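Local coordinates for CELL WALL surface anchor family protein (Streptococcus pneumoniae, PDB 2WW8), which forms the adhesin of the pneumococcal pilus, a cell-wall-anchored protein that probably attaches the bacterium to host cells, at residues A[206-211]-A[596-601]; A[700-705]-A[709-714]; A[740-745]-A[805-810]; A[754-759]-A[816-821]. All blocks are in the same frame, centred on the assembly; numbering follows the deposited sequence.

Interaction 1: A[206-211]-A[596-601]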
loop_
_atom_site.group_PDB
_atom_site.type_symbol
_atom_site.label_atom_id
_atom_site.label_comp_id
_atom_site.label_asym_id
_atom_site.label_seq_id
_atom_site.Cartn_x
_atom_site.Cartn_y
_atom_site.Cartn_z
ATOM N N ILE A 206 -9.553 8.951 4.852
ATOM C CA ILE A 206 -9.405 7.601 5.341
ATOM C C ILE A 206 -9.660 6.664 4.155
ATOM O O ILE A 206 -10.577 6.890 3.372
ATOM C CB ILE A 206 -10.451 7.266 6.440
ATOM C CG1 ILE A 206 -10.392 8.291 7.580
ATOM C CG2 ILE A 206 -10.100 5.927 7.046
ATOM C CD1 ILE A 206 -9.070 8.313 8.280
ATOM N N GLU A 207 -8.856 5.610 4.066
ATOM C CA GLU A 207 -8.982 4.577 3.034
ATOM C C GLU A 207 -9.016 3.191 3.674
ATOM O O GLU A 207 -8.134 2.888 4.487
ATOM C CB GLU A 207 -7.758 4.672 2.099
ATOM C CG GLU A 207 -7.658 3.548 1.044
ATOM C CD GLU A 207 -6.212 3.406 0.591
ATOM O OE1 GLU A 207 -5.397 2.663 1.238
ATOM O OE2 GLU A 207 -5.932 4.089 -0.421
ATOM N N LEU A 208 -9.954 2.343 3.237
ATOM C CA LEU A 208 -10.116 0.921 3.601
ATOM C C LEU A 208 -10.078 0.164 2.287
ATOM O O LEU A 208 -10.647 0.636 1.308
ATOM C CB LEU A 208 -11.465 0.651 4.288
ATOM C CG LEU A 208 -11.583 1.000 5.775
ATOM C CD1 LEU A 208 -11.584 2.511 6.006
ATOM C CD2 LEU A 208 -12.833 0.311 6.364
ATOM N N THR A 209 -9.372 -0.971 2.281
ATOM C CA THR A 209 -9.404 -1.855 1.138
ATOM C C THR A 209 -9.638 -3.293 1.626
ATOM O O THR A 209 -9.356 -3.600 2.790
ATOM C CB THR A 209 -8.133 -1.810 0.278
ATOM O OG1 THR A 209 -7.056 -2.519 0.910
ATOM C CG2 THR A 209 -7.693 -0.392 -0.084
ATOM N N VAL A 210 -10.160 -4.136 0.722
ATOM C CA VAL A 210 -10.397 -5.541 0.994
ATOM C C VAL A 210 -10.107 -6.248 -0.330
ATOM O O VAL A 210 -10.534 -5.794 -1.382
ATOM C CB VAL A 210 -11.853 -5.819 1.425
ATOM C CG1 VAL A 210 -12.029 -7.328 1.595
ATOM C CG2 VAL A 210 -12.142 -5.131 2.784
ATOM N N SER A 211 -9.346 -7.331 -0.262
ATOM C CA SER A 211 -9.082 -8.150 -1.438
ATOM C C SER A 211 -9.368 -9.585 -1.045
ATOM O O SER A 211 -9.163 -9.985 0.127
ATOM C CB SER A 211 -7.641 -7.966 -1.885
ATOM O OG SER A 211 -6.820 -8.801 -1.105
ATOM N N GLY A 596 -19.827 -10.284 1.760
ATOM C CA GLY A 596 -19.113 -9.722 2.898
ATOM C C GLY A 596 -19.544 -8.307 3.259
ATOM O O GLY A 596 -20.071 -7.576 2.392
ATOM N N THR A 597 -19.297 -7.941 4.511
ATOM C CA THR A 597 -19.648 -6.636 5.076
ATOM C C THR A 597 -18.476 -5.961 5.796
ATOM O O THR A 597 -17.804 -6.542 6.656
ATOM C CB THR A 597 -20.814 -6.873 6.087
ATOM O OG1 THR A 597 -21.911 -7.423 5.337
ATOM C CG2 THR A 597 -21.294 -5.589 6.782
ATOM N N ILE A 598 -18.241 -4.699 5.511
ATOM C CA ILE A 598 -17.335 -3.951 6.378
ATOM C C ILE A 598 -18.164 -3.141 7.360
ATOM O O ILE A 598 -19.096 -2.460 6.923
ATOM C CB ILE A 598 -16.457 -2.990 5.602
ATOM C CG1 ILE A 598 -15.580 -3.742 4.612
ATOM C CG2 ILE A 598 -15.612 -2.117 6.596
ATOM C CD1 ILE A 598 -14.898 -2.856 3.593
ATOM N N THR A 599 -17.820 -3.195 8.647
ATOM C CA THR A 599 -18.488 -2.388 9.661
ATOM C C THR A 599 -17.446 -1.450 10.246
ATOM O O THR A 599 -16.384 -1.869 10.781
ATOM C CB THR A 599 -19.087 -3.248 10.783
ATOM O OG1 THR A 599 -19.979 -4.217 10.189
ATOM C CG2 THR A 599 -19.881 -2.381 11.810
ATOM N N ASP A 600 -17.757 -0.161 10.146
ATOM C CA ASP A 600 -16.771 0.905 10.405
ATOM C C ASP A 600 -17.389 2.064 11.206
ATOM O O ASP A 600 -17.791 3.092 10.620
ATOM C CB ASP A 600 -16.166 1.402 9.089
ATOM C CG ASP A 600 -15.071 2.449 9.277
ATOM O OD1 ASP A 600 -14.580 2.702 10.404
ATOM O OD2 ASP A 600 -14.688 3.057 8.261
ATOM N N PRO A 601 -17.433 1.909 12.554
ATOM C CA PRO A 601 -17.939 2.965 13.440
ATOM C C PRO A 601 -16.910 4.100 13.535
ATOM O O PRO A 601 -15.683 3.826 13.572
ATOM C CB PRO A 601 -18.131 2.262 14.794
ATOM C CG PRO A 601 -17.664 0.870 14.671
ATOM C CD PRO A 601 -16.996 0.714 13.302
#

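Interaction 2: A[700-705]-A[709-714]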
loop_
_atom_site.group_PDB
_atom_site.type_symbol
_atom_site.label_atom_id
_atom_site.label_comp_id
_atom_site.label_asym_id
_atom_site.label_seq_id
_atom_site.Cartn_x
_atom_site.Cartn_y
_atom_site.Cartn_z
ATOM N N LEU A 700 -14.310 -6.839 9.087
ATOM C CA LEU A 700 -14.817 -7.469 7.881
ATOM C C LEU A 700 -15.475 -8.780 8.298
ATOM O O LEU A 700 -14.842 -9.608 9.007
ATOM C CB LEU A 700 -13.627 -7.774 6.954
ATOM C CG LEU A 700 -13.967 -8.710 5.771
ATOM C CD1 LEU A 700 -14.966 -8.047 4.829
ATOM C CD2 LEU A 700 -12.669 -9.121 5.030
ATOM N N HIS A 701 -16.734 -8.984 7.907
ATOM C CA HIS A 701 -17.319 -10.334 7.988
ATOM C C HIS A 701 -17.164 -10.822 6.542
ATOM O O HIS A 701 -17.882 -10.329 5.686
ATOM C CB HIS A 701 -18.816 -10.338 8.344
ATOM C CG HIS A 701 -19.085 -10.022 9.784
ATOM N ND1 HIS A 701 -18.986 -8.747 10.296
ATOM C CD2 HIS A 701 -19.458 -10.814 10.820
ATOM C CE1 HIS A 701 -19.270 -8.762 11.590
ATOM N NE2 HIS A 701 -19.584 -10.003 11.927
ATOM N N PRO A 702 -16.246 -11.784 6.273
ATOM C CA PRO A 702 -16.084 -12.205 4.878
ATOM C C PRO A 702 -17.339 -12.821 4.273
ATOM O O PRO A 702 -17.472 -12.787 3.058
ATOM C CB PRO A 702 -14.984 -13.315 4.953
ATOM C CG PRO A 702 -14.196 -12.930 6.158
ATOM C CD PRO A 702 -15.253 -12.426 7.149
ATOM N N LYS A 703 -18.223 -13.410 5.065
ATOM C CA LYS A 703 -19.406 -14.120 4.523
ATOM C C LYS A 703 -20.558 -13.826 5.475
ATOM O O LYS A 703 -20.419 -14.058 6.695
ATOM C CB LYS A 703 -19.130 -15.639 4.374
ATOM C CG LYS A 703 -17.811 -16.079 3.676
ATOM C CD LYS A 703 -17.620 -17.630 3.456
ATOM C CE LYS A 703 -16.202 -18.148 2.960
ATOM N NZ LYS A 703 -14.728 -17.649 3.343
ATOM N N GLU A 704 -21.666 -13.241 5.005
ATOM C CA GLU A 704 -22.867 -13.128 5.859
ATOM C C GLU A 704 -23.328 -14.484 6.360
ATOM O O GLU A 704 -23.758 -14.575 7.492
ATOM C CB GLU A 704 -24.027 -12.339 5.230
ATOM C CG GLU A 704 -23.785 -10.786 5.426
ATOM C CD GLU A 704 -24.588 -10.138 6.559
ATOM O OE1 GLU A 704 -25.735 -10.660 6.669
ATOM O OE2 GLU A 704 -24.111 -9.172 7.274
ATOM N N VAL A 705 -23.125 -15.546 5.579
ATOM C CA VAL A 705 -23.413 -16.916 6.024
ATOM C C VAL A 705 -22.658 -17.274 7.348
ATOM O O VAL A 705 -23.236 -17.953 8.214
ATOM C CB VAL A 705 -23.337 -17.947 4.845
ATOM C CG1 VAL A 705 -22.050 -18.776 4.823
ATOM C CG2 VAL A 705 -24.533 -18.879 4.868
ATOM N N THR A 709 -17.397 -15.273 12.032
ATOM C CA THR A 709 -16.064 -15.065 11.460
ATOM C C THR A 709 -15.892 -13.598 11.187
ATOM O O THR A 709 -16.552 -13.060 10.311
ATOM C CB THR A 709 -15.857 -15.880 10.166
ATOM O OG1 THR A 709 -16.055 -17.236 10.536
ATOM C CG2 THR A 709 -14.458 -15.715 9.650
ATOM N N VAL A 710 -15.045 -12.954 11.991
ATOM C CA VAL A 710 -14.862 -11.535 12.020
ATOM C C VAL A 710 -13.358 -11.310 11.954
ATOM O O VAL A 710 -12.562 -11.915 12.694
ATOM C CB VAL A 710 -15.369 -10.950 13.340
ATOM C CG1 VAL A 710 -15.584 -9.490 13.125
ATOM C CG2 VAL A 710 -16.676 -11.560 13.662
ATOM N N ARG A 711 -12.969 -10.435 11.047
ATOM C CA ARG A 711 -11.583 -10.000 10.956
ATOM C C ARG A 711 -11.470 -8.480 11.226
ATOM O O ARG A 711 -12.159 -7.717 10.571
ATOM C CB ARG A 711 -11.036 -10.267 9.539
ATOM C CG ARG A 711 -11.369 -11.658 8.902
ATOM C CD ARG A 711 -10.825 -12.728 9.799
ATOM N NE ARG A 711 -10.871 -14.048 9.177
ATOM C CZ ARG A 711 -11.000 -15.168 9.866
ATOM N NH1 ARG A 711 -11.149 -15.117 11.186
ATOM N NH2 ARG A 711 -11.016 -16.340 9.243
ATOM N N ASP A 712 -10.585 -8.067 12.135
ATOM C CA ASP A 712 -10.311 -6.681 12.456
ATOM C C ASP A 712 -9.413 -5.977 11.433
ATOM O O ASP A 712 -8.429 -6.526 10.971
ATOM C CB ASP A 712 -9.673 -6.550 13.853
ATOM C CG ASP A 712 -10.685 -6.795 14.951
ATOM O OD1 ASP A 712 -11.540 -5.898 15.109
ATOM O OD2 ASP A 712 -10.704 -7.900 15.573
ATOM N N PHE A 713 -9.768 -4.740 11.121
ATOM C CA PHE A 713 -8.884 -3.796 10.447
ATOM C C PHE A 713 -7.968 -3.099 11.470
ATOM O O PHE A 713 -8.376 -2.834 12.617
ATOM C CB PHE A 713 -9.749 -2.672 9.812
ATOM C CG PHE A 713 -10.450 -3.090 8.549
ATOM C CD1 PHE A 713 -11.674 -3.739 8.591
ATOM C CD2 PHE A 713 -9.939 -2.680 7.319
ATOM C CE1 PHE A 713 -12.326 -4.079 7.387
ATOM C CE2 PHE A 713 -10.557 -2.995 6.129
ATOM C CZ PHE A 713 -11.762 -3.690 6.168
ATOM N N PRO A 714 -6.766 -2.692 11.044
ATOM C CA PRO A 714 -5.944 -1.917 11.986
ATOM C C PRO A 714 -6.426 -0.445 12.068
ATOM O O PRO A 714 -7.172 -0.047 11.177
ATOM C CB PRO A 714 -4.555 -2.002 11.354
ATOM C CG PRO A 714 -4.825 -2.105 9.879
ATOM C CD PRO A 714 -6.101 -2.902 9.741
HETATM O O HOH W 1 -17.895 -13.755 8.128
#

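Interaction 3: A[740-745]-A[805-810]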
loop_
_atom_site.group_PDB
_atom_site.type_symbol
_atom_site.label_atom_id
_atom_site.label_comp_id
_atom_site.label_asym_id
_atom_site.label_seq_id
_atom_site.Cartn_x
_atom_site.Cartn_y
_atom_site.Cartn_z
ATOM N N PHE A 740 -2.758 69.587 50.903
ATOM C CA PHE A 740 -2.251 70.302 52.081
ATOM C C PHE A 740 -3.462 71.046 52.664
ATOM O O PHE A 740 -4.393 71.443 51.933
ATOM C CB PHE A 740 -1.191 71.341 51.699
ATOM C CG PHE A 740 0.045 70.791 51.015
ATOM C CD1 PHE A 740 0.108 70.625 49.634
ATOM C CD2 PHE A 740 1.179 70.497 51.747
ATOM C CE1 PHE A 740 1.265 70.131 49.005
ATOM C CE2 PHE A 740 2.338 70.009 51.118
ATOM C CZ PHE A 740 2.393 69.837 49.740
ATOM N N ILE A 741 -3.470 71.202 53.987
ATOM C CA ILE A 741 -4.495 71.985 54.647
ATOM C C ILE A 741 -3.789 73.198 55.247
ATOM O O ILE A 741 -2.867 73.059 56.084
ATOM C CB ILE A 741 -5.240 71.203 55.722
ATOM C CG1 ILE A 741 -5.905 69.965 55.118
ATOM C CG2 ILE A 741 -6.317 72.106 56.375
ATOM C CD1 ILE A 741 -5.448 68.677 55.702
ATOM N N LYS A 742 -4.209 74.382 54.785
ATOM C CA LYS A 742 -3.723 75.647 55.351
ATOM C C LYS A 742 -4.414 75.889 56.699
ATOM O O LYS A 742 -5.652 75.881 56.764
ATOM C CB LYS A 742 -4.061 76.828 54.434
ATOM C CG LYS A 742 -3.413 78.150 54.967
ATOM C CD LYS A 742 -1.900 78.126 54.656
ATOM C CE LYS A 742 -1.177 79.424 55.043
ATOM N NZ LYS A 742 -1.449 79.751 56.469
ATOM N N VAL A 743 -3.646 76.115 57.763
ATOM C CA VAL A 743 -4.234 76.264 59.096
ATOM C C VAL A 743 -3.578 77.362 59.934
ATOM O O VAL A 743 -2.432 77.771 59.698
ATOM C CB VAL A 743 -4.172 74.942 59.956
ATOM C CG1 VAL A 743 -4.824 73.770 59.223
ATOM C CG2 VAL A 743 -2.713 74.618 60.372
ATOM N N ASN A 744 -4.326 77.787 60.951
ATOM C CA ASN A 744 -3.775 78.546 62.044
ATOM C C ASN A 744 -2.704 77.709 62.791
ATOM O O ASN A 744 -3.007 76.577 63.189
ATOM C CB ASN A 744 -4.945 78.913 62.965
ATOM C CG ASN A 744 -4.528 79.827 64.100
ATOM O OD1 ASN A 744 -3.534 79.611 64.779
ATOM N ND2 ASN A 744 -5.301 80.868 64.300
ATOM N N LYS A 745 -1.516 78.290 63.001
ATOM C CA LYS A 745 -0.367 77.658 63.680
ATOM C C LYS A 745 -0.788 77.204 65.084
ATOM O O LYS A 745 -0.500 76.096 65.468
ATOM C CB LYS A 745 0.794 78.663 63.872
ATOM C CG LYS A 745 2.059 78.030 64.430
ATOM C CD LYS A 745 3.064 79.080 64.869
ATOM C CE LYS A 745 4.474 78.517 65.230
ATOM N NZ LYS A 745 4.793 77.324 64.388
ATOM N N SER A 805 0.132 84.754 49.132
ATOM C CA SER A 805 -0.352 85.676 50.147
ATOM C C SER A 805 -1.058 84.947 51.303
ATOM O O SER A 805 -1.806 83.991 51.099
ATOM C CB SER A 805 -1.259 86.734 49.517
ATOM O OG SER A 805 -2.536 86.226 49.189
ATOM N N GLU A 806 -0.763 85.374 52.524
ATOM C CA GLU A 806 -1.386 84.877 53.744
ATOM C C GLU A 806 -2.871 85.278 53.764
ATOM O O GLU A 806 -3.288 86.208 53.083
ATOM C CB GLU A 806 -0.670 85.510 54.944
ATOM C CG GLU A 806 -1.177 86.925 55.273
ATOM C CD GLU A 806 -0.629 88.048 54.375
ATOM O OE1 GLU A 806 0.319 87.835 53.565
ATOM O OE2 GLU A 806 -1.159 89.173 54.500
ATOM N N PRO A 807 -3.686 84.616 54.579
ATOM C CA PRO A 807 -5.042 85.146 54.678
ATOM C C PRO A 807 -5.136 86.337 55.616
ATOM O O PRO A 807 -4.211 86.524 56.402
ATOM C CB PRO A 807 -5.822 83.982 55.280
ATOM C CG PRO A 807 -4.896 82.903 55.436
ATOM C CD PRO A 807 -3.500 83.413 55.408
ATOM N N ALA A 808 -6.224 87.112 55.531
ATOM C CA ALA A 808 -6.474 88.299 56.326
ATOM C C ALA A 808 -6.331 87.849 57.779
ATOM O O ALA A 808 -6.770 86.740 58.088
ATOM C CB ALA A 808 -7.907 88.854 56.046
ATOM N N GLY A 809 -5.707 88.656 58.642
ATOM C CA GLY A 809 -5.484 88.299 60.038
ATOM C C GLY A 809 -4.222 87.516 60.378
ATOM O O GLY A 809 -3.965 87.211 61.555
ATOM N N TYR A 810 -3.404 87.244 59.359
ATOM C CA TYR A 810 -2.192 86.437 59.546
ATOM C C TYR A 810 -0.958 87.266 59.203
ATOM O O TYR A 810 -1.056 88.237 58.428
ATOM C CB TYR A 810 -2.354 85.102 58.785
ATOM C CG TYR A 810 -3.377 84.279 59.545
ATOM C CD1 TYR A 810 -4.737 84.538 59.383
ATOM C CD2 TYR A 810 -2.962 83.293 60.454
ATOM C CE1 TYR A 810 -5.693 83.840 60.108
ATOM C CE2 TYR A 810 -3.889 82.595 61.216
ATOM C CZ TYR A 810 -5.246 82.873 61.019
ATOM O OH TYR A 810 -6.161 82.164 61.733
#

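Interaction 4: A[754-759]-A[816-821]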
loop_
_atom_site.group_PDB
_atom_site.type_symbol
_atom_site.label_atom_id
_atom_site.label_comp_id
_atom_site.label_asym_id
_atom_site.label_seq_id
_atom_site.Cartn_x
_atom_site.Cartn_y
_atom_site.Cartn_z
ATOM N N ALA A 754 -6.105 82.066 51.731
ATOM C CA ALA A 754 -4.664 82.092 51.395
ATOM C C ALA A 754 -4.517 81.784 49.905
ATOM O O ALA A 754 -5.358 81.082 49.346
ATOM C CB ALA A 754 -3.843 81.077 52.241
ATOM N N VAL A 755 -3.449 82.261 49.283
ATOM C CA VAL A 755 -3.234 82.065 47.844
ATOM C C VAL A 755 -1.872 81.407 47.607
ATOM O O VAL A 755 -0.852 81.870 48.111
ATOM C CB VAL A 755 -3.340 83.397 47.083
ATOM C CG1 VAL A 755 -2.977 83.225 45.609
ATOM C CG2 VAL A 755 -4.754 84.022 47.260
ATOM N N PHE A 756 -1.845 80.314 46.856
ATOM C CA PHE A 756 -0.615 79.556 46.641
ATOM C C PHE A 756 -0.455 79.266 45.155
ATOM O O PHE A 756 -1.455 79.263 44.430
ATOM C CB PHE A 756 -0.723 78.201 47.336
ATOM C CG PHE A 756 -0.613 78.272 48.848
ATOM C CD1 PHE A 756 -1.681 78.704 49.617
ATOM C CD2 PHE A 756 0.546 77.869 49.493
ATOM C CE1 PHE A 756 -1.605 78.745 50.991
ATOM C CE2 PHE A 756 0.646 77.923 50.886
ATOM C CZ PHE A 756 -0.429 78.354 51.631
ATOM N N SER A 757 0.776 78.990 44.732
ATOM C CA SER A 757 1.048 78.598 43.371
ATOM C C SER A 757 1.988 77.412 43.437
ATOM O O SER A 757 2.987 77.460 44.148
ATOM C CB SER A 757 1.672 79.754 42.587
ATOM O OG SER A 757 0.706 80.771 42.376
ATOM N N LEU A 758 1.665 76.358 42.690
ATOM C CA LEU A 758 2.513 75.167 42.577
ATOM C C LEU A 758 3.492 75.307 41.409
ATOM O O LEU A 758 3.059 75.408 40.265
ATOM C CB LEU A 758 1.652 73.906 42.421
ATOM C CG LEU A 758 2.330 72.528 42.472
ATOM C CD1 LEU A 758 3.394 72.356 43.574
ATOM C CD2 LEU A 758 1.255 71.409 42.555
ATOM N N GLN A 759 4.793 75.330 41.691
ATOM C CA GLN A 759 5.798 75.412 40.629
ATOM C C GLN A 759 6.393 74.055 40.301
ATOM O O GLN A 759 6.458 73.179 41.163
ATOM C CB GLN A 759 6.930 76.363 41.000
ATOM C CG GLN A 759 6.456 77.752 41.412
ATOM C CD GLN A 759 6.062 78.599 40.228
ATOM O OE1 GLN A 759 4.897 78.653 39.819
ATOM N NE2 GLN A 759 7.059 79.257 39.645
ATOM N N LYS A 816 6.547 83.324 49.039
ATOM C CA LYS A 816 7.642 82.629 49.715
ATOM C C LYS A 816 7.585 81.116 49.390
ATOM O O LYS A 816 6.493 80.554 49.385
ATOM C CB LYS A 816 7.608 82.873 51.246
ATOM C CG LYS A 816 7.844 84.319 51.761
ATOM C CD LYS A 816 9.244 84.879 51.426
ATOM C CE LYS A 816 9.329 86.387 51.759
ATOM N NZ LYS A 816 10.034 87.102 50.672
ATOM N N PRO A 817 8.741 80.448 49.150
ATOM C CA PRO A 817 8.743 78.986 49.027
ATOM C C PRO A 817 8.323 78.323 50.360
ATOM O O PRO A 817 8.783 78.730 51.424
ATOM C CB PRO A 817 10.218 78.653 48.741
ATOM C CG PRO A 817 11.008 79.796 49.333
ATOM C CD PRO A 817 10.105 81.015 49.268
ATOM N N ILE A 818 7.439 77.335 50.314
ATOM C CA ILE A 818 6.999 76.643 51.534
ATOM C C ILE A 818 7.437 75.167 51.579
ATOM O O ILE A 818 8.160 74.749 52.493
ATOM C CB ILE A 818 5.470 76.746 51.747
ATOM C CG1 ILE A 818 5.005 78.198 51.582
ATOM C CG2 ILE A 818 5.061 76.188 53.141
ATOM C CD1 ILE A 818 5.611 79.110 52.640
ATOM N N VAL A 819 7.033 74.400 50.567
ATOM C CA VAL A 819 7.278 72.962 50.566
ATOM C C VAL A 819 7.892 72.534 49.237
ATOM O O VAL A 819 7.506 73.041 48.166
ATOM C CB VAL A 819 5.973 72.129 50.696
ATOM C CG1 VAL A 819 6.316 70.636 50.899
ATOM C CG2 VAL A 819 5.090 72.611 51.835
ATOM N N ALA A 820 8.836 71.596 49.345
ATOM C CA ALA A 820 9.400 70.872 48.202
ATOM C C ALA A 820 8.967 69.417 48.268
ATOM O O ALA A 820 8.836 68.836 49.355
ATOM C CB ALA A 820 10.926 70.934 48.190
ATOM N N PHE A 821 8.750 68.829 47.096
ATOM C CA PHE A 821 8.528 67.375 47.050
ATOM C C PHE A 821 8.781 66.915 45.621
ATOM O O PHE A 821 8.932 67.759 44.738
ATOM C CB PHE A 821 7.112 66.988 47.496
ATOM C CG PHE A 821 6.006 67.591 46.653
ATOM C CD1 PHE A 821 5.405 68.793 47.021
ATOM C CD2 PHE A 821 5.566 66.968 45.481
ATOM C CE1 PHE A 821 4.377 69.350 46.242
ATOM C CE2 PHE A 821 4.550 67.506 44.705
ATOM C CZ PHE A 821 3.944 68.690 45.084
#

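Interaction 1: A[206-211]-A[596-601]
I598 reaches across from strand 596-601 to meet L208 and V210 of strand 206-211. From its CB the side chain forks. CG2, anti to the backbone N, slides past the incoming leucine and rests 3.7 Å from L208 CD2. The other branch, CG1, is anti to the carbonyl carbon (chi1 -61°) and carries CD1 out to V210 CG2, at 3.7 Å; here isoleucine and valine reach toward each other and meet tip to tip. The fork of a beta-branched residue lets I598 serve two partners at once, one with each branch. F713 touches all three and adds to the apolar layer.

At the other end of the strands the leucine methyl CD2 also lies 3.8 Å from OD2 of D600, a buried carboxylate oxygen. The hydroxyl of Y678 is its hydrogen-bond partner and, with a weak bond from T698 to OD1, helps to satisfy the acid.

The two strands run nearly antiparallel, at 158°, with axes 9.9 Å apart, and belong to different sheets: 206-211 pairs with 187-196 and 673-682, whereas 596-601 lies between 660-668 and 699-701. Apolar side chains meeting between two facing sheets are the hallmark of a beta sandwich, consistent with the Ig-like domain assigned to this region.

Interaction 2: A[700-705]-A[709-714]
L700 and R711 form an antiparallel hydrogen-bonded pair where strands 700-701 and 711-712 make a short hairpin. Two backbone bonds tie them: L700 N to R711 O at 2.8 Å and R711 N to L700 O at 2.9 Å, both nearly straight. This end is the tight one. The edge of the F713 ring faces L700 N, and its CE1 also packs 3.9 Å from L700 CB; L700 touches I184 and V210 as well, so a leucine and a phenylalanine suit this buried side.

Toward the turn the packing is looser and partly exposed. H701 and V710 run alongside one another in the same direction; CG1 of the valine sits over one face of the imidazole, near its rim, and CG2 is 3.7 Å from H701 NE2. P702 has no N-H to offer, and its CD lies 3.5 Å from T709 O. A water joins the strands where direct pairing has stopped, accepting from K703 N at 3.1 Å and probably donating to T709 O.

T709 CG2 stands 3.4 Å above the centre of the R711 guanidinium, whose salt bridge with E186 ties the pair to a neighbouring part of the chain. The chemistry implies a hairpin fixed by backbone pairing and apolar packing at its buried end, with a water link near its turn.

Interaction 3: A[740-745]-A[805-810]
N744 and Y810 meet at about a right angle, their amide and ring planes 87° apart, in a prealbumin-like domain. Strand 740-744 carries the asparagine; the tyrosine closes a type II turn, P807 to Y810, in the loop after strand 797-805. G809, with phi 88°, adopts the backbone shape that this turn favours in glycine.

The amide approaches the ring at its edge, close to the ring plane, and ND2 gives a weak, bent hydrogen bond to Y810 OH, 3.0 Å long with 126° at the hydrogen. With CG anti to the backbone N (chi1 -175°), the asparagine extends toward the phenol. Its OD1 is engaged by the backbone N of N746, so the two ends of the amide serve different partners and its flip is well defined.

Two residues earlier K742 points toward the loop, but its amine is no ordinary charged group: NZ is covalently joined to CG of N854, an intramolecular isopeptide bond, as is known in pilins with such domains. The lysine's long chain, also touching I852, suits a cross-link to the neighbouring strand 849-854. P807 offers this linked end a nonpolar, ring-shaped neighbour, its CD lying 4.3 Å from K742 NZ.

Interaction 4: A[754-759]-A[816-821]
I818 meets F756 across the contact from within a classic beta bulge: I818 and its neighbour V819 both face L801 of the adjoining strand 797-805, and the extra residue shows in the psi of I818, -58°, far from an extended strand. The setting is the prealbumin-like fold of this domain. Strands 755-759 and 816-821 are not paired with each other; both flank strand 797-805, and their side chains converge over it, with CA atoms still more than 9 Å apart where the strands come nearest.

Two apolar contacts bridge that gap, one on each side of S757 along the first strand. I818, directed toward strand 755-759, brings CG1 within 4.4 Å of F756 CE2, approaching the ring obliquely. This is a light touch, and the phenylalanine fills out its surroundings with L801 and L789. A wide, flat ring suits a place where sheets must be spanned as well as neighbours met.

Further along, L758 and F821 cross at about a right angle. F821 holds CG between its backbone N and carbonyl carbon (chi1 60°), a crowded position that brings its ring back toward the leucine, while the same ring lies almost parallel to that of Y799. L758, with CG anti to the backbone N, also packs on F791 and L794. Its methyl CD1 meets the far end of the phenylalanine, 4.0 Å from F821 CZ.

How the interactions relate
Interactions 1 and 2 adjoin in the Ig-like region: strands 593-601 and 699-701 are sheet neighbours, and T597 O probably bonds to H701 N. Interaction 1 lies in the buried core between sheets and is mainly apolar; interaction 2 is a hairpin within one sheet, held by backbone bonds and partly exposed. Interactions 3 and 4 share the second prealbumin-like domain, with centres about 91 to 104 Å from those of the first pair. There interaction 4 is buried and wholly apolar, whereas interaction 3 is partly buried and mixes a weak polar bond with the cross-linked lysine. K742 CD packs on F756 CZ, 3.4 Å away, joining these two contacts.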